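Local coordinates for DUF6836 domain-containing protein (Clostridium leptum, PDB 4PW1) that is of unknown function but folds into a nine-stranded antiparallel beta sheet flanked by alpha helices, and packs as two copies in the crystal assembly, at residues W136-S141 with T170-Y175; W205-K210 with G230-V235; S211-L216 with A224-D229; Y218-Y223 with S239-R244. All coordinates share one frame; numbering follows the deposited sequence.

Interaction 1: W136-S141 with T170-Y175; sequences WEKFLS and TDNAFY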
loop_
_atom_site.group_PDB
_atom_site.type_symbol
_atom_site.label_atom_id
_atom_site.label_comp_id
_atom_site.label_asym_id
_atom_site.label_seq_id
_atom_site.Cartn_x
_atom_site.Cartn_y
_atom_site.Cartn_z
ATOM N N TRP B 136 -24.385 3.190 2.624
ATOM C CA TRP B 136 -24.165 1.762 2.543
ATOM C C TRP B 136 -25.319 0.996 3.173
ATOM O O TRP B 136 -25.767 -0.025 2.634
ATOM C CB TRP B 136 -22.835 1.356 3.199
ATOM C CG TRP B 136 -22.486 -0.110 3.035
ATOM C CD1 TRP B 136 -22.350 -0.779 1.853
ATOM C CD2 TRP B 136 -22.182 -1.074 4.060
ATOM N NE1 TRP B 136 -22.018 -2.077 2.067
ATOM C CE2 TRP B 136 -21.916 -2.296 3.412
ATOM C CE3 TRP B 136 -22.132 -1.025 5.455
ATOM C CZ2 TRP B 136 -21.591 -3.454 4.102
ATOM C CZ3 TRP B 136 -21.806 -2.180 6.150
ATOM C CH2 TRP B 136 -21.541 -3.384 5.473
ATOM N N GLU B 137 -25.755 1.456 4.340
ATOM C CA GLU B 137 -26.855 0.806 5.041
ATOM C C GLU B 137 -28.132 0.933 4.235
ATOM O O GLU B 137 -28.909 -0.012 4.175
ATOM C CB GLU B 137 -27.011 1.353 6.464
ATOM C CG GLU B 137 -25.897 0.828 7.352
ATOM C CD GLU B 137 -25.804 1.517 8.691
ATOM O OE1 GLU B 137 -26.841 1.978 9.214
ATOM O OE2 GLU B 137 -24.677 1.609 9.216
ATOM N N LYS B 138 -28.336 2.082 3.603
ATOM C CA LYS B 138 -29.500 2.248 2.742
ATOM C C LYS B 138 -29.407 1.246 1.569
ATOM O O LYS B 138 -30.371 0.571 1.246
ATOM C CB LYS B 138 -29.612 3.691 2.246
ATOM C CG LYS B 138 -30.798 3.946 1.320
ATOM C CD LYS B 138 -32.126 3.463 1.925
ATOM C CE LYS B 138 -33.337 3.945 1.137
ATOM N NZ LYS B 138 -33.265 3.519 -0.289
ATOM N N PHE B 139 -28.232 1.151 0.953
ATOM C CA PHE B 139 -28.022 0.176 -0.099
ATOM C C PHE B 139 -28.320 -1.248 0.376
ATOM O O PHE B 139 -29.032 -1.988 -0.322
ATOM C CB PHE B 139 -26.611 0.280 -0.686
ATOM C CG PHE B 139 -26.240 -0.856 -1.604
ATOM C CD1 PHE B 139 -26.643 -0.855 -2.928
ATOM C CD2 PHE B 139 -25.491 -1.909 -1.148
ATOM C CE1 PHE B 139 -26.314 -1.896 -3.781
ATOM C CE2 PHE B 139 -25.145 -2.944 -1.992
ATOM C CZ PHE B 139 -25.560 -2.944 -3.316
ATOM N N LEU B 140 -27.798 -1.631 1.538
ATOM C CA LEU B 140 -28.060 -2.976 2.044
ATOM C C LEU B 140 -29.552 -3.245 2.245
ATOM O O LEU B 140 -30.017 -4.356 1.989
ATOM C CB LEU B 140 -27.345 -3.265 3.352
ATOM C CG LEU B 140 -25.825 -3.238 3.362
ATOM C CD1 LEU B 140 -25.341 -3.429 4.801
ATOM C CD2 LEU B 140 -25.217 -4.271 2.426
ATOM N N SER B 141 -30.309 -2.239 2.664
ATOM C CA SER B 141 -31.752 -2.422 2.838
ATOM C C SER B 141 -32.501 -2.426 1.501
ATOM O O SER B 141 -33.599 -2.953 1.430
ATOM C CB SER B 141 -32.353 -1.321 3.737
ATOM O OG SER B 141 -32.478 -0.110 2.986
ATOM N N THR B 170 -31.071 10.764 -6.565
ATOM C CA THR B 170 -30.366 10.245 -5.381
ATOM C C THR B 170 -29.003 10.906 -5.141
ATOM O O THR B 170 -28.266 11.210 -6.076
ATOM C CB THR B 170 -30.162 8.706 -5.535
ATOM O OG1 THR B 170 -29.602 8.147 -4.353
ATOM C CG2 THR B 170 -29.267 8.389 -6.691
ATOM N N ASP B 171 -28.641 11.113 -3.884
ATOM C CA ASP B 171 -27.253 11.419 -3.580
ATOM C C ASP B 171 -26.562 10.253 -2.851
ATOM O O ASP B 171 -25.479 10.435 -2.264
ATOM C CB ASP B 171 -27.117 12.741 -2.818
ATOM C CG ASP B 171 -27.719 12.685 -1.456
ATOM O OD1 ASP B 171 -27.710 11.601 -0.839
ATOM O OD2 ASP B 171 -28.201 13.730 -0.993
ATOM N N ASN B 172 -27.165 9.062 -2.917
ATOM C CA ASN B 172 -26.520 7.840 -2.386
ATOM C C ASN B 172 -25.300 7.459 -3.245
ATOM O O ASN B 172 -25.421 7.193 -4.443
ATOM C CB ASN B 172 -27.543 6.697 -2.328
ATOM C CG ASN B 172 -26.988 5.430 -1.704
ATOM O OD1 ASN B 172 -26.072 4.812 -2.246
ATOM N ND2 ASN B 172 -27.530 5.042 -0.555
ATOM N N ALA B 173 -24.100 7.454 -2.653
ATOM C CA ALA B 173 -22.891 7.244 -3.448
ATOM C C ALA B 173 -22.883 5.872 -4.165
ATOM O O ALA B 173 -22.330 5.737 -5.287
ATOM C CB ALA B 173 -21.642 7.393 -2.573
ATOM N N PHE B 174 -23.472 4.861 -3.526
ATOM C CA PHE B 174 -23.467 3.504 -4.066
ATOM C C PHE B 174 -24.415 3.459 -5.242
ATOM O O PHE B 174 -24.015 3.026 -6.302
ATOM C CB PHE B 174 -23.790 2.450 -2.994
ATOM C CG PHE B 174 -22.742 2.354 -1.929
ATOM C CD1 PHE B 174 -21.612 1.591 -2.130
ATOM C CD2 PHE B 174 -22.847 3.094 -0.755
ATOM C CE1 PHE B 174 -20.625 1.516 -1.180
ATOM C CE2 PHE B 174 -21.846 3.038 0.201
ATOM C CZ PHE B 174 -20.716 2.251 -0.012
ATOM N N TYR B 175 -25.637 3.972 -5.064
ATOM C CA TYR B 175 -26.596 4.024 -6.165
ATOM C C TYR B 175 -26.035 4.783 -7.368
ATOM O O TYR B 175 -26.201 4.344 -8.512
ATOM C CB TYR B 175 -27.920 4.654 -5.739
ATOM C CG TYR B 175 -28.731 3.894 -4.726
ATOM C CD1 TYR B 175 -28.591 2.503 -4.559
ATOM C CD2 TYR B 175 -29.705 4.544 -3.973
ATOM C CE1 TYR B 175 -29.383 1.808 -3.647
ATOM C CE2 TYR B 175 -30.506 3.862 -3.058
ATOM C CZ TYR B 175 -30.351 2.491 -2.895
ATOM O OH TYR B 175 -31.121 1.808 -1.966
#

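Interaction 2: W205-K210 with G230-V235; sequences WELVLK and GGTSMV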
loop_
_atom_site.group_PDB
_atom_site.type_symbol
_atom_site.label_atom_id
_atom_site.label_comp_id
_atom_site.label_asym_id
_atom_site.label_seq_id
_atom_site.Cartn_x
_atom_site.Cartn_y
_atom_site.Cartn_z
ATOM N N TRP B 205 -21.449 -5.362 -7.437
ATOM C CA TRP B 205 -22.627 -5.237 -6.622
ATOM C C TRP B 205 -22.626 -6.218 -5.469
ATOM O O TRP B 205 -22.905 -5.843 -4.311
ATOM C CB TRP B 205 -23.829 -5.440 -7.541
ATOM C CG TRP B 205 -25.150 -5.369 -6.956
ATOM C CD1 TRP B 205 -25.892 -4.240 -6.722
ATOM C CD2 TRP B 205 -25.934 -6.467 -6.522
ATOM N NE1 TRP B 205 -27.123 -4.588 -6.204
ATOM C CE2 TRP B 205 -27.167 -5.950 -6.064
ATOM C CE3 TRP B 205 -25.752 -7.856 -6.528
ATOM C CZ2 TRP B 205 -28.199 -6.784 -5.631
ATOM C CZ3 TRP B 205 -26.761 -8.674 -6.028
ATOM C CH2 TRP B 205 -27.965 -8.136 -5.595
ATOM N N GLU B 206 -22.329 -7.481 -5.774
ATOM C CA GLU B 206 -22.354 -8.525 -4.772
ATOM C C GLU B 206 -21.303 -8.292 -3.653
ATOM O O GLU B 206 -21.564 -8.569 -2.481
ATOM C CB GLU B 206 -22.127 -9.902 -5.389
ATOM C CG GLU B 206 -22.293 -11.051 -4.405
ATOM C CD GLU B 206 -21.853 -12.371 -4.988
ATOM O OE1 GLU B 206 -20.634 -12.452 -5.205
ATOM O OE2 GLU B 206 -22.692 -13.302 -5.261
ATOM N N LEU B 207 -20.127 -7.811 -4.010
ATOM C CA LEU B 207 -19.150 -7.516 -2.984
ATOM C C LEU B 207 -19.630 -6.462 -2.012
ATOM O O LEU B 207 -19.519 -6.644 -0.775
ATOM C CB LEU B 207 -17.871 -7.018 -3.586
ATOM C CG LEU B 207 -17.026 -8.140 -4.140
ATOM C CD1 LEU B 207 -15.965 -7.515 -5.031
ATOM C CD2 LEU B 207 -16.447 -8.978 -3.017
ATOM N N VAL B 208 -20.219 -5.392 -2.531
ATOM C CA VAL B 208 -20.702 -4.353 -1.639
ATOM C C VAL B 208 -21.860 -4.885 -0.780
ATOM O O VAL B 208 -22.034 -4.510 0.395
ATOM C CB VAL B 208 -21.101 -3.089 -2.414
ATOM C CG1 VAL B 208 -21.683 -2.034 -1.484
ATOM C CG2 VAL B 208 -19.903 -2.525 -3.099
ATOM N N LEU B 209 -22.663 -5.774 -1.353
ATOM C CA LEU B 209 -23.831 -6.260 -0.647
ATOM C C LEU B 209 -23.460 -7.234 0.444
ATOM O O LEU B 209 -24.083 -7.241 1.503
ATOM C CB LEU B 209 -24.758 -6.973 -1.636
ATOM C CG LEU B 209 -26.036 -7.566 -1.108
ATOM C CD1 LEU B 209 -26.958 -6.489 -0.585
ATOM C CD2 LEU B 209 -26.730 -8.362 -2.215
ATOM N N LYS B 210 -22.467 -8.079 0.188
ATOM C CA LYS B 210 -22.241 -9.230 1.069
ATOM C C LYS B 210 -20.993 -9.127 1.908
ATOM O O LYS B 210 -20.798 -9.928 2.803
ATOM C CB LYS B 210 -22.191 -10.514 0.252
ATOM C CG LYS B 210 -23.532 -10.751 -0.450
ATOM C CD LYS B 210 -23.710 -12.139 -1.017
ATOM C CE LYS B 210 -25.169 -12.297 -1.444
ATOM N NZ LYS B 210 -25.450 -13.529 -2.210
ATOM N N GLY B 230 -13.117 -16.082 -1.040
ATOM C CA GLY B 230 -12.427 -16.653 -2.183
ATOM C C GLY B 230 -11.335 -15.814 -2.820
ATOM O O GLY B 230 -10.888 -16.145 -3.910
ATOM N N GLY B 231 -10.894 -14.734 -2.180
ATOM C CA GLY B 231 -9.786 -13.934 -2.750
ATOM C C GLY B 231 -10.180 -12.752 -3.639
ATOM O O GLY B 231 -9.333 -11.901 -3.947
ATOM N N THR B 232 -11.450 -12.662 -4.033
ATOM C CA THR B 232 -11.937 -11.473 -4.772
ATOM C C THR B 232 -12.007 -10.251 -3.861
ATOM O O THR B 232 -12.503 -10.331 -2.746
ATOM C CB THR B 232 -13.316 -11.712 -5.367
ATOM O OG1 THR B 232 -13.228 -12.795 -6.265
ATOM C CG2 THR B 232 -13.825 -10.465 -6.120
ATOM N N SER B 233 -11.492 -9.124 -4.306
ATOM C CA SER B 233 -11.597 -7.946 -3.489
ATOM C C SER B 233 -11.718 -6.695 -4.335
ATOM O O SER B 233 -11.350 -6.662 -5.519
ATOM C CB SER B 233 -10.399 -7.879 -2.504
ATOM O OG SER B 233 -9.219 -7.567 -3.189
HETATM N N MSE B 234 -12.230 -5.652 -3.710
HETATM C CA MSE B 234 -12.391 -4.402 -4.399
HETATM C C MSE B 234 -12.186 -3.251 -3.482
HETATM O O MSE B 234 -12.348 -3.366 -2.265
HETATM C CB MSE B 234 -13.764 -4.441 -5.054
HETATM C CG MSE B 234 -14.286 -3.056 -5.313
HETATM SE SE MSE B 234 -16.019 -3.157 -6.273
HETATM C CE MSE B 234 -16.838 -3.611 -4.711
ATOM N N VAL B 235 -11.786 -2.127 -4.071
ATOM C CA VAL B 235 -11.745 -0.859 -3.396
ATOM C C VAL B 235 -12.515 0.144 -4.210
ATOM O O VAL B 235 -12.357 0.225 -5.428
ATOM C CB VAL B 235 -10.293 -0.376 -3.236
ATOM C CG1 VAL B 235 -10.269 0.974 -2.579
ATOM C CG2 VAL B 235 -9.500 -1.367 -2.449
#

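Interaction 3: S211-L216 with A224-D229; sequences SEFTSL and AMYSND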
loop_
_atom_site.group_PDB
_atom_site.type_symbol
_atom_site.label_atom_id
_atom_site.label_comp_id
_atom_site.label_asym_id
_atom_site.label_seq_id
_atom_site.Cartn_x
_atom_site.Cartn_y
_atom_site.Cartn_z
ATOM N N SER B 211 -20.128 -8.171 1.634
ATOM C CA SER B 211 -18.914 -8.093 2.422
ATOM C C SER B 211 -19.092 -7.074 3.540
ATOM O O SER B 211 -19.865 -6.116 3.440
ATOM C CB SER B 211 -17.725 -7.694 1.541
ATOM O OG SER B 211 -16.567 -7.415 2.354
ATOM N N GLU B 212 -18.295 -7.265 4.579
ATOM C CA GLU B 212 -17.993 -6.227 5.524
ATOM C C GLU B 212 -17.426 -4.993 4.793
ATOM O O GLU B 212 -16.632 -5.106 3.852
ATOM C CB GLU B 212 -16.938 -6.787 6.499
ATOM C CG GLU B 212 -16.399 -5.810 7.521
ATOM C CD GLU B 212 -15.349 -6.438 8.456
ATOM O OE1 GLU B 212 -14.564 -7.323 8.016
ATOM O OE2 GLU B 212 -15.306 -6.030 9.644
ATOM N N PHE B 213 -17.809 -3.814 5.263
ATOM C CA PHE B 213 -17.293 -2.550 4.740
ATOM C C PHE B 213 -16.166 -2.070 5.686
ATOM O O PHE B 213 -16.422 -1.779 6.838
ATOM C CB PHE B 213 -18.447 -1.580 4.725
ATOM C CG PHE B 213 -18.085 -0.149 4.501
ATOM C CD1 PHE B 213 -16.982 0.229 3.777
ATOM C CD2 PHE B 213 -18.905 0.833 5.011
ATOM C CE1 PHE B 213 -16.676 1.569 3.600
ATOM C CE2 PHE B 213 -18.612 2.174 4.836
ATOM C CZ PHE B 213 -17.500 2.544 4.117
ATOM N N THR B 214 -14.944 -1.999 5.201
ATOM C CA THR B 214 -13.880 -1.391 5.994
ATOM C C THR B 214 -13.286 -0.239 5.191
ATOM O O THR B 214 -13.614 -0.065 3.997
ATOM C CB THR B 214 -12.795 -2.393 6.376
ATOM O OG1 THR B 214 -12.233 -2.928 5.196
ATOM C CG2 THR B 214 -13.341 -3.490 7.230
ATOM N N SER B 215 -12.484 0.597 5.840
ATOM C CA SER B 215 -11.982 1.765 5.144
ATOM C C SER B 215 -10.673 2.306 5.692
ATOM O O SER B 215 -10.302 2.039 6.810
ATOM C CB SER B 215 -13.034 2.866 5.190
ATOM O OG SER B 215 -13.282 3.213 6.519
ATOM N N LEU B 216 -9.993 3.078 4.866
ATOM C CA LEU B 216 -8.840 3.876 5.312
ATOM C C LEU B 216 -8.809 5.146 4.467
ATOM O O LEU B 216 -9.510 5.246 3.440
ATOM C CB LEU B 216 -7.540 3.072 5.161
ATOM C CG LEU B 216 -7.159 2.580 3.768
ATOM C CD1 LEU B 216 -6.703 3.704 2.837
ATOM C CD2 LEU B 216 -6.058 1.513 3.879
ATOM N N ALA B 224 -12.870 2.548 0.332
ATOM C CA ALA B 224 -13.879 1.662 0.877
ATOM C C ALA B 224 -13.595 0.270 0.366
ATOM O O ALA B 224 -13.572 0.043 -0.841
ATOM C CB ALA B 224 -15.238 2.106 0.409
HETATM N N MSE B 225 -13.394 -0.663 1.272
HETATM C CA MSE B 225 -12.808 -1.939 0.918
HETATM C C MSE B 225 -13.787 -3.036 1.178
HETATM O O MSE B 225 -14.474 -3.090 2.226
HETATM C CB MSE B 225 -11.521 -2.166 1.735
HETATM C CG MSE B 225 -10.479 -1.108 1.356
HETATM SE SE MSE B 225 -9.224 -0.884 2.896
HETATM C CE MSE B 225 -9.204 -2.679 3.588
ATOM N N TYR B 226 -13.843 -3.946 0.235
ATOM C CA TYR B 226 -14.756 -5.070 0.342
ATOM C C TYR B 226 -14.058 -6.290 -0.172
ATOM O O TYR B 226 -13.323 -6.201 -1.139
ATOM C CB TYR B 226 -15.987 -4.838 -0.540
ATOM C CG TYR B 226 -16.735 -3.617 -0.161
ATOM C CD1 TYR B 226 -16.400 -2.387 -0.701
ATOM C CD2 TYR B 226 -17.780 -3.681 0.733
ATOM C CE1 TYR B 226 -17.077 -1.251 -0.331
ATOM C CE2 TYR B 226 -18.456 -2.546 1.113
ATOM C CZ TYR B 226 -18.084 -1.323 0.581
ATOM O OH TYR B 226 -18.745 -0.160 0.925
ATOM N N SER B 227 -14.307 -7.441 0.429
ATOM C CA SER B 227 -13.679 -8.673 -0.076
ATOM C C SER B 227 -14.480 -9.901 0.288
ATOM O O SER B 227 -15.312 -9.851 1.172
ATOM C CB SER B 227 -12.241 -8.784 0.445
ATOM O OG SER B 227 -12.226 -8.737 1.834
ATOM N N ASN B 228 -14.246 -11.011 -0.394
ATOM C CA ASN B 228 -14.922 -12.255 -0.017
ATOM C C ASN B 228 -13.897 -13.311 0.330
ATOM O O ASN B 228 -12.700 -13.110 0.135
ATOM C CB ASN B 228 -15.894 -12.717 -1.116
ATOM C CG ASN B 228 -15.191 -13.208 -2.370
ATOM O OD1 ASN B 228 -14.006 -13.569 -2.363
ATOM N ND2 ASN B 228 -15.915 -13.188 -3.469
ATOM N N ASP B 229 -14.372 -14.443 0.839
ATOM C CA ASP B 229 -13.494 -15.537 1.292
ATOM C C ASP B 229 -12.614 -16.106 0.186
ATOM O O ASP B 229 -11.512 -16.567 0.445
ATOM C CB ASP B 229 -14.330 -16.684 1.875
ATOM C CG ASP B 229 -15.156 -16.258 3.073
ATOM O OD1 ASP B 229 -14.689 -15.395 3.843
ATOM O OD2 ASP B 229 -16.270 -16.794 3.245
HETATM O O HOH W 1 -13.637 -4.965 4.031
#

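Interaction 4: Y218-Y223 with S239-R244; sequences YDNHIY and SPIEER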
loop_
_atom_site.group_PDB
_atom_site.type_symbol
_atom_site.label_atom_id
_atom_site.label_comp_id
_atom_site.label_asym_id
_atom_site.label_seq_id
_atom_site.Cartn_x
_atom_site.Cartn_y
_atom_site.Cartn_z
ATOM N N TYR B 218 -6.365 7.684 2.351
ATOM C CA TYR B 218 -5.106 7.793 1.644
ATOM C C TYR B 218 -5.251 8.861 0.573
ATOM O O TYR B 218 -6.205 8.843 -0.201
ATOM C CB TYR B 218 -4.832 6.464 0.950
ATOM C CG TYR B 218 -3.527 6.378 0.188
ATOM C CD1 TYR B 218 -2.275 6.402 0.854
ATOM C CD2 TYR B 218 -3.528 6.207 -1.195
ATOM C CE1 TYR B 218 -1.069 6.251 0.149
ATOM C CE2 TYR B 218 -2.343 6.089 -1.900
ATOM C CZ TYR B 218 -1.121 6.101 -1.219
ATOM O OH TYR B 218 0.038 5.927 -1.909
ATOM N N ASP B 219 -4.285 9.768 0.517
ATOM C CA ASP B 219 -4.181 10.708 -0.585
ATOM C C ASP B 219 -5.483 11.550 -0.813
ATOM O O ASP B 219 -5.925 11.743 -1.940
ATOM C CB ASP B 219 -3.814 9.925 -1.839
ATOM C CG ASP B 219 -3.379 10.810 -2.969
ATOM O OD1 ASP B 219 -2.809 11.879 -2.695
ATOM O OD2 ASP B 219 -3.638 10.434 -4.121
ATOM N N ASN B 220 -6.057 12.021 0.284
ATOM C CA ASN B 220 -7.250 12.862 0.299
ATOM C C ASN B 220 -8.540 12.120 -0.122
ATOM O O ASN B 220 -9.558 12.745 -0.324
ATOM C CB ASN B 220 -7.068 14.142 -0.565
ATOM C CG ASN B 220 -8.002 15.286 -0.136
ATOM O OD1 ASN B 220 -8.172 15.537 1.049
ATOM N ND2 ASN B 220 -8.633 15.951 -1.098
ATOM N N HIS B 221 -8.487 10.794 -0.172
ATOM C CA HIS B 221 -9.653 9.974 -0.434
ATOM C C HIS B 221 -9.902 8.997 0.646
ATOM O O HIS B 221 -9.009 8.668 1.450
ATOM C CB HIS B 221 -9.462 9.232 -1.754
ATOM C CG HIS B 221 -9.432 10.142 -2.914
ATOM N ND1 HIS B 221 -8.266 10.686 -3.398
ATOM C CD2 HIS B 221 -10.431 10.677 -3.648
ATOM C CE1 HIS B 221 -8.547 11.490 -4.403
ATOM N NE2 HIS B 221 -9.854 11.502 -4.572
ATOM N N ILE B 222 -11.137 8.514 0.692
ATOM C CA ILE B 222 -11.454 7.336 1.482
ATOM C C ILE B 222 -11.501 6.129 0.562
ATOM O O ILE B 222 -12.191 6.141 -0.499
ATOM C CB ILE B 222 -12.763 7.489 2.237
ATOM C CG1 ILE B 222 -12.643 8.654 3.211
ATOM C CG2 ILE B 222 -13.161 6.188 2.980
ATOM C CD1 ILE B 222 -13.955 8.991 3.907
ATOM N N TYR B 223 -10.786 5.083 0.969
ATOM C CA TYR B 223 -10.801 3.785 0.254
ATOM C C TYR B 223 -11.758 2.853 0.979
ATOM O O TYR B 223 -11.523 2.457 2.107
ATOM C CB TYR B 223 -9.398 3.175 0.201
ATOM C CG TYR B 223 -8.476 3.803 -0.822
ATOM C CD1 TYR B 223 -8.634 5.086 -1.249
ATOM C CD2 TYR B 223 -7.379 3.109 -1.307
ATOM C CE1 TYR B 223 -7.777 5.659 -2.177
ATOM C CE2 TYR B 223 -6.521 3.676 -2.225
ATOM C CZ TYR B 223 -6.752 4.944 -2.673
ATOM O OH TYR B 223 -5.891 5.515 -3.539
ATOM N N SER B 239 -14.275 10.357 -2.890
ATOM C CA SER B 239 -13.867 11.724 -2.639
ATOM C C SER B 239 -14.796 12.388 -1.594
ATOM O O SER B 239 -16.004 12.529 -1.831
ATOM C CB SER B 239 -13.911 12.539 -3.906
ATOM O OG SER B 239 -13.841 13.904 -3.583
ATOM N N PRO B 240 -14.247 12.779 -0.430
ATOM C CA PRO B 240 -15.045 13.495 0.556
ATOM C C PRO B 240 -15.397 14.912 0.069
ATOM O O PRO B 240 -16.392 15.443 0.466
ATOM C CB PRO B 240 -14.133 13.536 1.800
ATOM C CG PRO B 240 -12.756 13.492 1.225
ATOM C CD PRO B 240 -12.884 12.541 0.057
ATOM N N ILE B 241 -14.622 15.483 -0.844
ATOM C CA ILE B 241 -14.945 16.790 -1.379
ATOM C C ILE B 241 -16.154 16.683 -2.344
ATOM O O ILE B 241 -17.128 17.428 -2.196
ATOM C CB ILE B 241 -13.736 17.386 -2.112
ATOM C CG1 ILE B 241 -12.501 17.429 -1.177
ATOM C CG2 ILE B 241 -14.081 18.754 -2.651
ATOM C CD1 ILE B 241 -12.748 18.117 0.149
ATOM N N GLU B 242 -16.091 15.758 -3.303
ATOM C CA GLU B 242 -17.183 15.565 -4.265
ATOM C C GLU B 242 -18.342 14.768 -3.732
ATOM O O GLU B 242 -19.392 14.739 -4.348
ATOM C CB GLU B 242 -16.687 14.922 -5.557
ATOM C CG GLU B 242 -15.520 15.686 -6.179
ATOM C CD GLU B 242 -15.199 15.270 -7.627
ATOM O OE1 GLU B 242 -15.976 14.487 -8.233
ATOM O OE2 GLU B 242 -14.142 15.682 -8.142
ATOM N N GLU B 243 -18.156 14.100 -2.602
ATOM C CA GLU B 243 -19.172 13.211 -2.043
ATOM C C GLU B 243 -19.649 12.155 -3.056
ATOM O O GLU B 243 -20.835 11.882 -3.196
ATOM C CB GLU B 243 -20.331 14.018 -1.477
ATOM C CG GLU B 243 -19.871 14.965 -0.367
ATOM C CD GLU B 243 -21.032 15.425 0.501
ATOM O OE1 GLU B 243 -21.781 16.303 0.054
ATOM O OE2 GLU B 243 -21.228 14.852 1.593
ATOM N N ARG B 244 -18.695 11.533 -3.728
ATOM C CA ARG B 244 -19.014 10.435 -4.602
ATOM C C ARG B 244 -17.796 9.569 -4.846
ATOM O O ARG B 244 -16.656 9.963 -4.536
ATOM C CB ARG B 244 -19.532 10.961 -5.936
ATOM C CG ARG B 244 -18.556 11.835 -6.673
ATOM C CD ARG B 244 -18.771 11.616 -8.156
ATOM N NE ARG B 244 -17.843 12.382 -8.937
ATOM C CZ ARG B 244 -17.501 12.114 -10.201
ATOM N NH1 ARG B 244 -18.036 11.086 -10.858
ATOM N NH2 ARG B 244 -16.593 12.885 -10.804
HETATM O O HOH W 2 -11.108 13.925 -2.368
#

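Interaction 1: W136-S141 with T170-Y175
W136 and F174 bring the two backbones nearest, their CA atoms 6.9 Å apart, where the last turns of helix 122-141 pass the start of helix 173-190. The ring of F174 lies against the helix backbone: its CE2 is 3.5 Å from N of W136, and CD1 of the indole lies over one face of the F174 ring, offset toward its rim. The two ring planes are inclined at 49°, neither stacked nor edge-to-face. The indole NE1 itself is spent on V208 O in helix 198-210.

N172 is the N-cap of the second helix. Its OD1 takes the N-H of Y175 at 3.0 Å, nearly straight at 168°, and more weakly that of F174, while ND2 donates to D135 O and lies over CB of K138. With CG anti to the backbone N (chi1 -176°), the amide lies between the helix start it caps and helix 122-141. Just before it, T170 OG1 accepts from N172 N in an ST turn.

CE1 of Y175 comes to the edge of the F139 ring, 3.9 Å from CD1. The OH of Y175 receives a weak 3.2 Å bond from NZ of K138, which arrives at the ring edge, and is also hydrogen-bonded to D142 O.

Interaction 2: W205-K210 with G230-V235
L207 and M234, a selenomethionine, face each other across the gap between helix and strand, and their side chains meet at an oblique angle. The M234 chain runs out extended from the strand (CG anti to the backbone N, chi1 157°) and bends only at its last torsion, which brings the methyl CE in against the helix. There CE is held by two residues, 3.7 Å from CB of L207 and 3.6 Å from CG2 of V208. One branch of L207 works the other way: CD1 lies 3.8 Å from CB of M234 and equally close to CG2 of T232, filling the angle between the two strand residues. All of this is apolar contact.

The helix axis runs 9.2 Å from the strand axis and almost perpendicular to it, at 88°. Helix 198-210 thus lies across strand 233-239 on the face that carries M234. V208 also touches F139 of helix 122-141 and F174 and F178 of helix 173-190, while S233, pointing away from the helix, hydrogen-bonds through OG to S22 of the second subunit.

Interaction 3: S211-L216 with A224-D229
T214 and M225 form the antiparallel hydrogen-bonded pair of this hairpin: T214 N gives to M225 O at 3.2 Å, almost straight at 175° and in the carbonyl plane, and M225 N returns a 2.8 Å bond to T214 O. S215 and A224 follow as the non-hydrogen-bonded pair. Before the strand, the hydroxyl of S211 stands in for a backbone acceptor, taking the N-H of S227 at 3.0 Å. A water bridges T214 OG1 and M225 O.

The aromatic pair is F213 and Y226, nearly parallel (12°) but offset enough to share little of their faces. Y226 OH ends over the F213 face, 3.4 Å from CD1, buried and with no polar partner in the model.

Among the apolar contacts, CE1 of F213 presses on CB of A224 at 3.5 Å, and the selenium of M225 meets CD2 of L216 at 4.1 Å.

Strand 214-218 is one of the two edge strands of the sheet within this chain. F213 packs on helix 122-141 and meets W136 edge-to-face, Y226 and M225 lean on strand 233-239, and T214 touches L18 of the second subunit.

Interaction 4: Y218-Y223 with S239-R244
N220 O packs on the proline ring, 3.4 Å from CD of P240 in a van der Waals contact, and the same oxygen takes a 2.8 Å bond from a water that is held in turn by S239 OG, which donates to it at 3.0 Å. This water also sits over one face of the H221 ring, toward its rim.

Y218 to H221 form a type I' beta turn, the tight connection of the hairpin between strands 214-218 and 221-227. H221 braces it from within: ND1 donates to D219 O at 3.0 Å, though the carbonyl oxygen is approached from well above its plane. The imidazole, with CG anti to the carbonyl carbon (chi1 -66°), turns CD2 toward the other loop, where it meets CA of S239 at 3.7 Å.

That loop links strands 233-239 and 244-251 and carries a G1 beta bulge in which S239 stands across from the E243-R244 pair. S239 OG accepts the N-H of E242 at 2.9 Å, an ST motif, and R244 grips E242 OE1 side-on with NE and NH2. The N220 amide packs its ND2 near CG1 of I241 but bonds elsewhere, OD1 to A120 N and ND2 to E117 OE2 and R118 O.

The S239 hydroxyl therefore both accepts from its own loop and donates to the water, adding a one-water polar link to the direct packing of P240 and H221, while each turn is fastened separately by its internal bonds.

In the fold
Interaction 1 comes first along the chain, joining helices 122-141 and 173-190 on either side of the unmodelled part; its centre is about 16 Å from those of interactions 2 and 3 and about 17 Å from that of interaction 4. The other three involve the strands at one end of the sheet. Interactions 2 and 3 have centres about 7 Å apart, with a probable backbone hydrogen bond from M234 N to Y226 O; in sequence, 3 lies between the segments of 2. Interaction 4, centred about 16 Å from interaction 3 and about 20 Å from interaction 2, shares strand 221-227 with interaction 3. W136 ties 1 to 2 and 3 through V208 and F213. Helices thus back this end of the sheet, while interactions 2 and 3 reach the second subunit.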